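Bifunctional autolysin (Staphylococcus aureus subsp. aureus Mu50, PDB 6FXO) hydrolyses staphylococcal peptidoglycan, this glycoside hydrolase family 73 module probably acting as the N-acetylglucosaminidase that cleaves the glycan strands. Local coordinates at residues S122-G127 with Y143-G148; G86-Q91 with D170-A175; A93-A98 with K174-G179; Q71-D76 with N105-I110; I75-Q80 with I231-K236. All coordinates share one frame; numbering follows the deposited sequence.

Interaction 1: residues S122-G127 with Y143-G148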
# COMPACT_ATOMS: atom_id res chain seq x y z
N SER A 122 -10.45 -3.97 -15.76
CA SER A 122 -11.46 -4.76 -15.04
C SER A 122 -12.87 -4.47 -15.46
O SER A 122 -13.18 -3.32 -15.75
CB SER A 122 -11.34 -4.55 -13.53
OG SER A 122 -12.36 -3.74 -12.94
N GLN A 123 -13.72 -5.50 -15.50
CA GLN A 123 -15.10 -5.28 -15.89
C GLN A 123 -15.79 -4.36 -14.87
O GLN A 123 -16.62 -3.53 -15.24
CB GLN A 123 -15.83 -6.64 -16.05
CG GLN A 123 -17.32 -6.64 -16.47
CD GLN A 123 -17.64 -6.14 -17.87
OE1 GLN A 123 -17.66 -6.87 -18.86
NE2 GLN A 123 -17.89 -4.84 -17.93
N LEU A 124 -15.39 -4.48 -13.60
CA LEU A 124 -15.96 -3.66 -12.54
C LEU A 124 -15.66 -2.16 -12.72
O LEU A 124 -16.46 -1.32 -12.34
CB LEU A 124 -15.35 -4.12 -11.20
CG LEU A 124 -16.31 -4.33 -10.03
CD1 LEU A 124 -17.32 -5.41 -10.35
CD2 LEU A 124 -15.51 -4.74 -8.81
N ALA A 125 -14.52 -1.85 -13.33
CA ALA A 125 -14.03 -0.51 -13.61
C ALA A 125 -14.48 -0.10 -14.96
O ALA A 125 -14.60 1.09 -15.26
CB ALA A 125 -12.51 -0.48 -13.55
N LYS A 126 -14.68 -1.10 -15.81
CA LYS A 126 -15.13 -0.87 -17.18
C LYS A 126 -16.55 -0.30 -17.09
O LYS A 126 -17.03 0.35 -18.02
CB LYS A 126 -15.13 -2.19 -17.98
CG LYS A 126 -13.86 -2.40 -18.80
CD LYS A 126 -14.01 -3.48 -19.88
CE LYS A 126 -12.73 -3.68 -20.67
NZ LYS A 126 -12.88 -4.67 -21.78
N GLY A 127 -17.20 -0.53 -15.94
CA GLY A 127 -18.55 -0.07 -15.71
C GLY A 127 -19.54 -1.07 -16.27
O GLY A 127 -20.62 -1.26 -15.73
N TYR A 143 -22.28 1.78 -14.51
CA TYR A 143 -21.91 2.25 -13.18
C TYR A 143 -20.45 1.65 -13.01
O TYR A 143 -20.17 0.65 -13.67
CB TYR A 143 -23.00 1.78 -12.18
CG TYR A 143 -24.37 2.42 -12.43
CD1 TYR A 143 -25.21 1.96 -13.45
CD2 TYR A 143 -24.82 3.49 -11.66
CE1 TYR A 143 -26.45 2.54 -13.69
CE2 TYR A 143 -26.06 4.07 -11.89
CZ TYR A 143 -26.88 3.60 -12.91
OH TYR A 143 -28.10 4.19 -13.15
N HIS A 144 -19.55 2.24 -12.18
CA HIS A 144 -18.15 1.78 -11.96
C HIS A 144 -17.59 1.42 -10.57
O HIS A 144 -18.16 1.78 -9.55
CB HIS A 144 -17.26 2.89 -12.54
CG HIS A 144 -17.53 3.22 -13.96
ND1 HIS A 144 -16.74 2.72 -14.99
CD2 HIS A 144 -18.49 3.98 -14.53
CE1 HIS A 144 -17.23 3.17 -16.13
NE2 HIS A 144 -18.28 3.92 -15.89
N ASN A 145 -16.40 0.73 -10.55
CA ASN A 145 -15.78 0.33 -9.30
C ASN A 145 -14.31 0.20 -9.44
O ASN A 145 -13.84 -0.83 -9.92
CB ASN A 145 -16.24 -1.02 -8.91
CG ASN A 145 -16.45 -1.13 -7.46
OD1 ASN A 145 -15.55 -0.85 -6.65
ND2 ASN A 145 -17.56 -1.60 -7.07
N VAL A 146 -13.57 1.23 -9.07
CA VAL A 146 -12.14 1.03 -9.25
C VAL A 146 -11.43 0.42 -8.02
O VAL A 146 -10.21 0.22 -8.05
CB VAL A 146 -11.50 2.33 -9.73
CG1 VAL A 146 -12.16 2.80 -11.01
CG2 VAL A 146 -11.59 3.41 -8.65
N PHE A 147 -12.16 0.12 -6.96
CA PHE A 147 -11.53 -0.44 -5.76
C PHE A 147 -11.92 -1.85 -5.24
O PHE A 147 -11.53 -2.20 -4.14
CB PHE A 147 -11.60 0.57 -4.59
CG PHE A 147 -10.55 1.64 -4.65
CD1 PHE A 147 -10.87 2.92 -5.05
CD2 PHE A 147 -9.22 1.37 -4.33
CE1 PHE A 147 -9.89 3.91 -5.12
CE2 PHE A 147 -8.26 2.35 -4.40
CZ PHE A 147 -8.59 3.62 -4.80
N GLY A 148 -12.70 -2.62 -6.00
CA GLY A 148 -13.09 -3.93 -5.58
C GLY A 148 -14.05 -3.85 -4.41
O GLY A 148 -14.16 -4.83 -3.69
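With chi1 at -56°, CG of His144 stands beside its backbone N and anti to its carbonyl carbon, and this swings the imidazole to the end of the short helix 123-126. There ND1 of His144 donates to Ala125 O over 2.7 Å, with 161° at the hydrogen. The oxygen lies in the ring plane, whereas the donor sits above the carbonyl plane, 51° out of it, so the bond is straight at the histidine but tilted at the peptide. One ring face is overlain by Gly127 CA, 3.6 Å from the His144 ring centroid and offset toward the rim. Leu124 and Asn145 run side by side in the same direction, CG of Leu124 resting 3.5 Å from CB of Asn145. Beyond that contact Asn145 OD1 takes the N-H of Ile149. Between the backbones, Asn145 N reaches Leu124 O at 2.7 Å, a weak bond because the angle is poor. At the other end of the helix, Ser122 OG caps it by accepting from Ala125 N at 2.9 Å. The loop 143-148 is thus held through two successive carbonyls, Leu124 O and Ala125 O, and the stronger of the two bonds requires a proton on ND1 of the buried His144.

Interaction 2: residues G86-Q91 with D170-A175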
# COMPACT_ATOMS: atom_id res chain seq x y z
N GLY A 86 -6.46 2.16 -19.70
CA GLY A 86 -7.87 1.80 -19.84
C GLY A 86 -8.61 2.99 -19.30
O GLY A 86 -8.25 4.13 -19.60
N VAL A 87 -9.62 2.76 -18.45
CA VAL A 87 -10.36 3.89 -17.89
C VAL A 87 -9.32 4.49 -16.91
O VAL A 87 -8.18 4.05 -16.95
CB VAL A 87 -11.64 3.41 -17.17
CG1 VAL A 87 -12.67 2.93 -18.19
CG2 VAL A 87 -11.31 2.29 -16.19
N LEU A 88 -9.64 5.48 -16.08
CA LEU A 88 -8.56 5.98 -15.18
C LEU A 88 -7.45 6.69 -15.95
O LEU A 88 -6.59 7.29 -15.31
CB LEU A 88 -7.82 4.83 -14.45
CG LEU A 88 -8.06 4.50 -12.99
CD1 LEU A 88 -9.48 4.05 -12.73
CD2 LEU A 88 -7.11 3.32 -12.61
N GLU A 89 -7.47 6.63 -17.30
CA GLU A 89 -6.49 7.24 -18.16
C GLU A 89 -6.24 8.64 -17.66
O GLU A 89 -5.10 9.04 -17.46
CB GLU A 89 -7.07 7.27 -19.59
CG GLU A 89 -6.09 7.10 -20.74
CD GLU A 89 -6.10 8.28 -21.70
OE1 GLU A 89 -6.86 8.23 -22.69
OE2 GLU A 89 -5.34 9.25 -21.47
N ASN A 90 -7.31 9.38 -17.41
CA ASN A 90 -7.12 10.72 -16.91
C ASN A 90 -7.52 10.65 -15.47
O ASN A 90 -7.42 9.59 -14.87
CB ASN A 90 -7.93 11.76 -17.72
CG ASN A 90 -7.00 12.76 -18.37
OD1 ASN A 90 -6.44 12.50 -19.44
ND2 ASN A 90 -6.77 13.95 -17.80
N GLN A 91 -8.02 11.73 -14.92
CA GLN A 91 -8.47 11.87 -13.54
C GLN A 91 -7.48 11.75 -12.42
O GLN A 91 -7.76 11.15 -11.39
CB GLN A 91 -9.74 11.01 -13.22
CG GLN A 91 -9.86 9.57 -13.73
CD GLN A 91 -10.61 9.46 -15.05
OE1 GLN A 91 -10.03 9.48 -16.14
NE2 GLN A 91 -11.93 9.37 -14.96
N ASP A 170 -21.63 6.39 -11.49
CA ASP A 170 -21.99 6.36 -12.91
C ASP A 170 -20.86 6.83 -13.82
O ASP A 170 -20.94 6.67 -15.04
CB ASP A 170 -23.27 7.19 -13.16
CG ASP A 170 -23.21 8.64 -12.71
OD1 ASP A 170 -23.64 8.93 -11.58
OD2 ASP A 170 -22.75 9.49 -13.50
N THR A 171 -19.80 7.39 -13.23
CA THR A 171 -18.67 7.88 -14.01
C THR A 171 -17.38 7.52 -13.29
O THR A 171 -17.38 7.30 -12.08
CB THR A 171 -18.76 9.40 -14.18
OG1 THR A 171 -20.11 9.76 -14.42
CG2 THR A 171 -17.89 9.90 -15.31
N VAL A 172 -16.27 7.48 -14.03
CA VAL A 172 -14.99 7.13 -13.42
C VAL A 172 -14.44 8.06 -12.33
O VAL A 172 -13.86 7.56 -11.36
CB VAL A 172 -13.94 6.92 -14.53
CG1 VAL A 172 -12.66 6.32 -13.96
CG2 VAL A 172 -14.51 6.02 -15.63
N SER A 173 -14.60 9.39 -12.45
CA SER A 173 -14.07 10.25 -11.39
C SER A 173 -14.79 9.98 -10.10
O SER A 173 -14.23 10.10 -9.01
CB SER A 173 -14.21 11.72 -11.78
OG SER A 173 -14.23 12.57 -10.65
N LYS A 174 -16.05 9.61 -10.25
CA LYS A 174 -17.00 9.28 -9.19
C LYS A 174 -16.69 7.96 -8.51
O LYS A 174 -16.72 7.91 -7.28
CB LYS A 174 -18.44 9.26 -9.75
CG LYS A 174 -19.06 10.64 -10.02
CD LYS A 174 -20.43 10.55 -10.74
CE LYS A 174 -21.07 11.92 -10.95
NZ LYS A 174 -22.38 11.85 -11.67
N ALA A 175 -16.40 6.88 -9.28
CA ALA A 175 -16.10 5.64 -8.59
C ALA A 175 -14.86 5.88 -7.76
O ALA A 175 -14.71 5.33 -6.66
CB ALA A 175 -15.86 4.52 -9.58
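Two helix beginnings meet here: Gln91, the N-cap residue of helix 92-102, reaches across to Val172 in the first turn of helix 172-180. The closest approach sets a polar amide against an apolar side chain. NE2 of Gln91 lies 3.2 Å from CB of Val172, and the Gln91 and Val172 side chains cross at about a right angle. The Gln91 chain is bent at chi2 (-95°), which brings OE1 back to its own loop, where it accepts a weak bond from Asn90 N. CG1 of Val172, anti to the backbone N (chi1 -170°), also lies near this NE2 and extends to Leu88, 3.8 Å from Leu88 N and 4.1 Å from CD1 of Leu88, while CG2 of Val172 faces CB of Val87 at 4.2 Å. At the start of the helix Thr171, the N-cap residue, gives its OG1 proton to Asp170 OD2 at 2.8 Å instead of capping. Asp170 OD2 also receives Lys174 NZ at 3.0 Å through its syn lone pair, a salt bridge. Near the protein surface, the loop 86-91 therefore bridges helices 75-82 and 92-102 and lies against the start of helix 172-180, with Leu88 also touching Phe95 and Ser173 touching Ala94.

Interaction 3: residues A93-A98 with K174-G179; sequences AAFNKA and KAIVGG
Helix segments 93-98 and 174-179 run nearly parallel, their N-to-C directions only 13° apart and their axes 9.0 Å apart at closest approach. The backbones come near at two levels: Ala94 CA lies 6.6 Å from Ile176 CA, and Ala98 CA comes within 5.5 Å of Val177 CA. The small alanines Ala94 and Ala98, whose CB atoms point at the neighbour, are consistent with this close spacing. Ile176 is the main residue sent across in return. CG2 of Ile176, anti to the backbone N, sits over the centre of the Phe95 ring, 4.2 Å from the centroid and 9° off the normal, a CH-pi contact with one face. CG2 of Ile176 also touches CB of Ala94 at 4.0 Å. The other branch of Ile176, carried by CG1 beside the backbone N (chi1 -72°), ends in CD1, which closes on CE2 of Phe95 at 3.7 Å. Both segments fall within the glucosaminidase family region, of the lysozyme clan, and the buried pairing joins helices far apart in the sequence within a largely helical fold. Phe95 is shared further: its side chain also touches Leu109, Ile110 and Ala113 of helix 106-116 and Leu82 of helix 75-82. Toward the outside, the contact changes character. CD of the exposed Lys97 lies 4.2 Å from CG2 of Val177, so the aliphatic part of the lysine packs against the valine. Further toward the C-terminal end of segment 93-98, CB of Ala98 approaches the carbonyl oxygen of Ile176 and also meets Leu109 and Ala180.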
# COMPACT_ATOMS: atom_id res chain seq x y z
N ALA A 93 -6.81 14.09 -11.06
CA ALA A 93 -7.48 15.14 -10.36
C ALA A 93 -8.45 14.50 -9.46
O ALA A 93 -8.58 14.90 -8.31
CB ALA A 93 -8.21 16.01 -11.37
N ALA A 94 -9.17 13.50 -9.98
CA ALA A 94 -10.13 12.86 -9.10
C ALA A 94 -9.33 12.19 -8.00
O ALA A 94 -9.78 12.09 -6.85
CB ALA A 94 -10.94 11.83 -9.86
N PHE A 95 -8.13 11.74 -8.36
CA PHE A 95 -7.27 11.08 -7.40
C PHE A 95 -6.66 12.02 -6.41
O PHE A 95 -6.59 11.69 -5.23
CB PHE A 95 -6.15 10.25 -8.08
CG PHE A 95 -6.48 8.79 -8.38
CD1 PHE A 95 -6.58 7.85 -7.35
CD2 PHE A 95 -6.71 8.37 -9.67
CE1 PHE A 95 -6.93 6.54 -7.62
CE2 PHE A 95 -7.04 7.05 -9.94
CZ PHE A 95 -7.15 6.15 -8.92
N ASN A 96 -6.23 13.24 -6.86
CA ASN A 96 -5.63 14.11 -5.87
C ASN A 96 -6.68 14.47 -4.87
O ASN A 96 -6.44 14.69 -3.68
CB ASN A 96 -5.07 15.33 -6.57
CG ASN A 96 -3.99 16.01 -5.79
OD1 ASN A 96 -4.30 16.98 -5.09
ND2 ASN A 96 -2.71 15.54 -5.83
N LYS A 97 -7.86 14.46 -5.36
CA LYS A 97 -9.04 14.78 -4.57
C LYS A 97 -9.28 13.73 -3.54
O LYS A 97 -9.50 14.08 -2.38
CB LYS A 97 -10.28 14.93 -5.48
CG LYS A 97 -11.36 15.89 -4.94
CD LYS A 97 -12.79 15.45 -5.36
CE LYS A 97 -13.87 16.41 -4.91
NZ LYS A 97 -15.26 15.89 -5.14
N ALA A 98 -9.24 12.42 -3.92
CA ALA A 98 -9.47 11.46 -2.90
C ALA A 98 -8.35 11.54 -1.92
O ALA A 98 -8.57 11.31 -0.72
CB ALA A 98 -9.56 10.08 -3.50
N LYS A 174 -16.05 9.61 -10.25
CA LYS A 174 -17.00 9.28 -9.19
C LYS A 174 -16.69 7.96 -8.51
O LYS A 174 -16.72 7.91 -7.28
CB LYS A 174 -18.44 9.26 -9.75
CG LYS A 174 -19.06 10.64 -10.02
CD LYS A 174 -20.43 10.55 -10.74
CE LYS A 174 -21.07 11.92 -10.95
NZ LYS A 174 -22.38 11.85 -11.67
N ALA A 175 -16.40 6.88 -9.28
CA ALA A 175 -16.10 5.64 -8.59
C ALA A 175 -14.86 5.88 -7.76
O ALA A 175 -14.71 5.33 -6.66
CB ALA A 175 -15.86 4.52 -9.58
N ILE A 176 -13.96 6.71 -8.28
CA ILE A 176 -12.76 6.99 -7.54
C ILE A 176 -13.03 7.75 -6.24
O ILE A 176 -12.43 7.44 -5.21
CB ILE A 176 -11.82 7.83 -8.45
CG1 ILE A 176 -11.27 6.95 -9.53
CG2 ILE A 176 -10.71 8.52 -7.63
CD1 ILE A 176 -10.58 7.65 -10.74
N VAL A 177 -13.98 8.71 -6.26
CA VAL A 177 -14.17 9.38 -4.99
C VAL A 177 -14.82 8.54 -3.97
O VAL A 177 -14.34 8.48 -2.84
CB VAL A 177 -14.79 10.79 -5.08
CG1 VAL A 177 -14.57 11.54 -3.76
CG2 VAL A 177 -14.17 11.57 -6.23
N GLY A 178 -15.88 7.85 -4.33
CA GLY A 178 -16.52 7.03 -3.34
C GLY A 178 -15.72 5.81 -2.96
O GLY A 178 -15.78 5.44 -1.77
N GLY A 179 -14.92 5.19 -3.91
CA GLY A 179 -14.18 4.02 -3.48
C GLY A 179 -13.04 4.41 -2.59
O GLY A 179 -12.65 3.64 -1.70

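Interaction 4: residues Q71-D76 with N105-I110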
# COMPACT_ATOMS: atom_id res chain seq x y z
N GLN A 71 1.16 13.88 -0.60
CA GLN A 71 2.24 14.63 -1.13
C GLN A 71 1.50 15.41 -2.16
O GLN A 71 0.52 14.93 -2.71
CB GLN A 71 3.23 13.71 -1.83
CG GLN A 71 4.64 14.25 -1.81
CD GLN A 71 5.59 13.27 -2.44
OE1 GLN A 71 5.91 12.24 -1.89
NE2 GLN A 71 6.07 13.56 -3.62
N ASN A 72 1.94 16.57 -2.43
CA ASN A 72 1.21 17.33 -3.44
C ASN A 72 1.75 17.04 -4.80
O ASN A 72 2.27 17.94 -5.45
CB ASN A 72 1.27 18.81 -3.16
CG ASN A 72 0.77 19.07 -1.78
OD1 ASN A 72 -0.42 18.88 -1.53
ND2 ASN A 72 1.59 19.51 -0.84
N ILE A 73 1.62 15.80 -5.26
CA ILE A 73 2.17 15.55 -6.59
C ILE A 73 1.31 16.30 -7.61
O ILE A 73 0.09 16.36 -7.46
CB ILE A 73 2.33 14.03 -6.88
CG1 ILE A 73 2.96 13.36 -5.64
CG2 ILE A 73 3.25 13.81 -8.09
CD1 ILE A 73 3.20 11.85 -5.79
N SER A 74 1.92 16.89 -8.64
CA SER A 74 1.07 17.60 -9.59
C SER A 74 0.06 16.69 -10.28
O SER A 74 0.40 15.56 -10.64
CB SER A 74 1.94 18.31 -10.63
OG SER A 74 1.36 18.34 -11.92
N ILE A 75 -1.20 17.17 -10.46
CA ILE A 75 -2.21 16.40 -11.12
C ILE A 75 -1.78 16.12 -12.56
O ILE A 75 -2.15 15.09 -13.12
CB ILE A 75 -3.55 17.18 -11.02
CG1 ILE A 75 -3.96 17.33 -9.54
CG2 ILE A 75 -4.63 16.49 -11.84
CD1 ILE A 75 -5.23 18.14 -9.30
N ASP A 76 -0.98 17.03 -13.17
CA ASP A 76 -0.55 16.80 -14.54
C ASP A 76 0.39 15.62 -14.61
O ASP A 76 0.35 14.84 -15.55
CB ASP A 76 0.23 17.99 -15.10
CG ASP A 76 -0.52 18.87 -16.07
OD1 ASP A 76 -0.47 20.11 -15.91
OD2 ASP A 76 -1.20 18.33 -16.97
N ASN A 105 -1.66 9.07 1.27
CA ASN A 105 -0.64 9.21 0.20
C ASN A 105 -1.31 8.79 -1.12
O ASN A 105 -1.96 7.75 -1.20
CB ASN A 105 0.63 8.35 0.51
CG ASN A 105 1.68 8.38 -0.54
OD1 ASN A 105 1.45 7.71 -1.57
ND2 ASN A 105 2.88 9.10 -0.39
N GLU A 106 -1.05 9.64 -2.18
CA GLU A 106 -1.58 9.44 -3.51
C GLU A 106 -1.12 8.27 -4.23
O GLU A 106 -1.93 7.65 -4.91
CB GLU A 106 -1.41 10.71 -4.42
CG GLU A 106 -0.44 11.77 -3.94
CD GLU A 106 -1.11 12.89 -3.15
OE1 GLU A 106 -1.55 13.88 -3.77
OE2 GLU A 106 -1.18 12.76 -1.92
N VAL A 107 0.18 7.96 -4.13
CA VAL A 107 0.64 6.77 -4.85
C VAL A 107 0.02 5.49 -4.25
O VAL A 107 -0.22 4.56 -4.97
CB VAL A 107 2.17 6.65 -5.00
CG1 VAL A 107 2.76 7.96 -5.52
CG2 VAL A 107 2.82 6.23 -3.69
N TYR A 108 -0.27 5.49 -2.94
CA TYR A 108 -0.85 4.35 -2.30
C TYR A 108 -2.23 4.15 -2.80
O TYR A 108 -2.68 2.99 -2.92
CB TYR A 108 -0.84 4.51 -0.78
CG TYR A 108 -1.41 3.34 0.00
CD1 TYR A 108 -0.65 2.21 0.27
CD2 TYR A 108 -2.70 3.38 0.50
CE1 TYR A 108 -1.15 1.17 1.01
CE2 TYR A 108 -3.22 2.33 1.24
CZ TYR A 108 -2.44 1.22 1.50
OH TYR A 108 -2.94 0.17 2.24
N LEU A 109 -2.91 5.28 -3.09
CA LEU A 109 -4.27 5.15 -3.58
C LEU A 109 -4.33 4.68 -5.03
O LEU A 109 -5.18 3.85 -5.35
CB LEU A 109 -4.97 6.49 -3.46
CG LEU A 109 -6.45 6.51 -3.26
CD1 LEU A 109 -6.78 6.03 -1.87
CD2 LEU A 109 -6.94 7.98 -3.41
N ILE A 110 -3.41 5.24 -5.92
CA ILE A 110 -3.45 4.84 -7.25
C ILE A 110 -2.97 3.38 -7.44
O ILE A 110 -3.66 2.64 -8.14
CB ILE A 110 -2.50 5.80 -8.00
CG1 ILE A 110 -3.08 7.20 -8.09
CG2 ILE A 110 -2.05 5.23 -9.43
CD1 ILE A 110 -1.96 8.14 -8.62
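Glu106 and Ile73 slide past each other in opposite directions, so that the carboxylate ends beside the backbone of Gln71 while the isoleucine ends beside the helix that bears the glutamate. The hydrocarbon parts meet on the way, CG of Glu106 lying 4.1 Å from CD1 of Ile73. The Ile73 and Val107 side chains cross at about a right angle, with Ile73 CD1 3.9 Å from Val107 CG1; Ile224, Tyr228 and Ile231 of helix 216-231 touch Val107 as well. The Glu106 chain is bent at chi2 (-95°), which brings the carboxylate to the backbone of Gln71. OE2 of Glu106 accepts from Gln71 N at 2.9 Å, with 138° at the hydrogen, though the position of OE2 is somewhat uncertain, and the crowding of the carboxylate by Gln71 O is doubtful in detail. Asn105 uses OD1 on its own helix while ND2 turns to Tyr228 OH. As the N-cap of helix 106-116, Asn105 accepts at OD1 from Tyr108 N (3.1 Å, in the carbonyl plane) and more weakly from Val107 N. Gln71 OE1 converges on the same Tyr228 hydroxyl, and NE2 of Gln71 binds Glu233 OE2 and Val234 O. The amides of Asn105 and Gln71 are thus paired with helix 216-231 and, for Gln71, with the loop after it. Placed in the first turn of its helix, the Glu106 carboxylate would probably be favoured as an anion by the helix N-terminus and the Gln71 N-H.

Interaction 5: residues I75-Q80 with I231-K236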
# COMPACT_ATOMS: atom_id res chain seq x y z
N ILE A 75 -1.20 17.17 -10.46
CA ILE A 75 -2.21 16.40 -11.12
C ILE A 75 -1.78 16.12 -12.56
O ILE A 75 -2.15 15.09 -13.12
CB ILE A 75 -3.55 17.18 -11.02
CG1 ILE A 75 -3.96 17.33 -9.54
CG2 ILE A 75 -4.63 16.49 -11.84
CD1 ILE A 75 -5.23 18.14 -9.30
N ASP A 76 -0.98 17.03 -13.17
CA ASP A 76 -0.55 16.80 -14.54
C ASP A 76 0.39 15.62 -14.61
O ASP A 76 0.35 14.84 -15.55
CB ASP A 76 0.23 17.99 -15.10
CG ASP A 76 -0.52 18.87 -16.07
OD1 ASP A 76 -0.47 20.11 -15.91
OD2 ASP A 76 -1.20 18.33 -16.97
N LYS A 77 1.25 15.53 -13.59
CA LYS A 77 2.22 14.45 -13.52
C LYS A 77 1.52 13.15 -13.36
O LYS A 77 1.98 12.12 -13.89
CB LYS A 77 3.21 14.69 -12.35
CG LYS A 77 4.59 15.25 -12.76
CD LYS A 77 5.51 15.53 -11.56
CE LYS A 77 6.96 15.29 -11.88
NZ LYS A 77 7.76 16.36 -12.49
N ILE A 78 0.36 13.18 -12.67
CA ILE A 78 -0.35 11.95 -12.50
C ILE A 78 -0.94 11.50 -13.80
O ILE A 78 -0.76 10.35 -14.17
CB ILE A 78 -1.40 12.06 -11.37
CG1 ILE A 78 -0.76 11.84 -9.98
CG2 ILE A 78 -2.46 11.02 -11.56
CD1 ILE A 78 0.52 12.58 -9.69
N ASN A 79 -1.61 12.41 -14.52
CA ASN A 79 -2.16 11.97 -15.79
C ASN A 79 -1.10 11.53 -16.75
O ASN A 79 -1.35 10.63 -17.55
CB ASN A 79 -3.03 13.01 -16.45
CG ASN A 79 -4.24 13.29 -15.64
OD1 ASN A 79 -5.11 12.44 -15.49
ND2 ASN A 79 -4.39 14.46 -15.09
N GLN A 80 0.11 12.12 -16.69
CA GLN A 80 1.08 11.63 -17.65
C GLN A 80 1.34 10.15 -17.39
O GLN A 80 1.68 9.42 -18.32
CB GLN A 80 2.38 12.45 -17.61
CG GLN A 80 2.73 13.07 -18.97
N ILE A 231 6.01 7.95 -12.33
CA ILE A 231 5.31 9.17 -12.13
C ILE A 231 6.18 10.34 -12.21
O ILE A 231 5.73 11.34 -12.71
CB ILE A 231 4.60 9.13 -10.78
CG1 ILE A 231 3.29 8.39 -10.88
CG2 ILE A 231 4.34 10.52 -10.29
CD1 ILE A 231 2.81 8.07 -9.49
N GLY A 232 7.40 10.26 -11.81
CA GLY A 232 8.19 11.47 -11.92
C GLY A 232 8.51 12.15 -10.63
O GLY A 232 8.88 13.32 -10.60
N GLU A 233 8.33 11.46 -9.55
CA GLU A 233 8.61 12.00 -8.25
C GLU A 233 9.31 11.00 -7.38
O GLU A 233 9.55 9.87 -7.77
CB GLU A 233 7.34 12.48 -7.54
CG GLU A 233 7.60 13.60 -6.53
CD GLU A 233 7.01 14.95 -6.90
OE1 GLU A 233 7.48 15.55 -7.88
OE2 GLU A 233 6.13 15.42 -6.18
N VAL A 234 9.63 11.45 -6.18
CA VAL A 234 10.31 10.76 -5.08
C VAL A 234 9.55 11.07 -3.73
O VAL A 234 8.89 12.11 -3.62
CB VAL A 234 11.78 11.27 -4.99
CG1 VAL A 234 12.51 10.63 -3.82
CG2 VAL A 234 12.52 11.02 -6.30
N GLY A 235 9.61 10.15 -2.73
CA GLY A 235 8.94 10.38 -1.45
C GLY A 235 9.58 11.44 -0.57
O GLY A 235 10.78 11.66 -0.63
N LYS A 236 8.81 12.04 0.24
CA LYS A 236 9.28 13.08 1.15
C LYS A 236 9.07 12.86 2.62
O LYS A 236 9.76 13.51 3.40
CB LYS A 236 8.60 14.41 0.77
CG LYS A 236 9.25 15.17 -0.38
CD LYS A 236 8.26 15.38 -1.53
CE LYS A 236 8.76 16.30 -2.62
NZ LYS A 236 7.85 16.30 -3.81
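Lys77 and Ile231 lose the most surface in this contact, 76 and 61 Å² respectively, and they do so in different ways. Lys77 lays its chain along the turn that follows helix 216-231. CG of Lys77 lies 4.1 Å from Ile231 O, and further out CE of Lys77 comes within 3.0 Å of Gly232 O. Bends at chi3 and chi4 (86°) turn the amino group aside, leaving NZ of Lys77 3.8 Å from Gly232 O, so it is the methylene that meets the carbonyl. The chain crosses Glu233 at about a right angle. NZ of Lys77 and OE1 of Glu233 remain 4.7 Å apart, opposite charges not in contact, and Glu233 instead forms a salt bridge through OE2 to Lys236 NZ at 3.1 Å, and the same OE2 accepts from Gln71 NE2. The Ile231 side chain is buried, with CG2 facing CD1 of Ile78 at 4.4 Å. Gly232 leaves the helix with a positive phi (108°), redirecting the chain past Lys77. Helix 75-82 thereby sits beside the C-terminal end of helix 216-231, with helix 106-116 touching both through Ile110 on Ile78 and Val107 on Ile231, while the loop continues past Lys236 to strand 237-242.

Interactions 3 and 4 are buried, interaction 2 lies at the surface, and interactions 1 and 5 are mixed. Helix 172-180 serves both interaction 2 and interaction 3, its first turn meeting a loop and its later turns a helix; the run into helix 75-82 serves interaction 4 and the helix itself interaction 5. Interaction 1 joins this group where Val146 touches both Leu88 and Ile176. Chemistry follows position. The parallel helices of interaction 3 rely on apolar contacts, whereas interactions 1 and 4 add hydrogen bonds: a histidine and a backbone N-H to carbonyls in 1, a carboxylate to a backbone N-H in 4. Interactions 2 and 5 have apolar and chain contacts but no hydrogen bond between their segments.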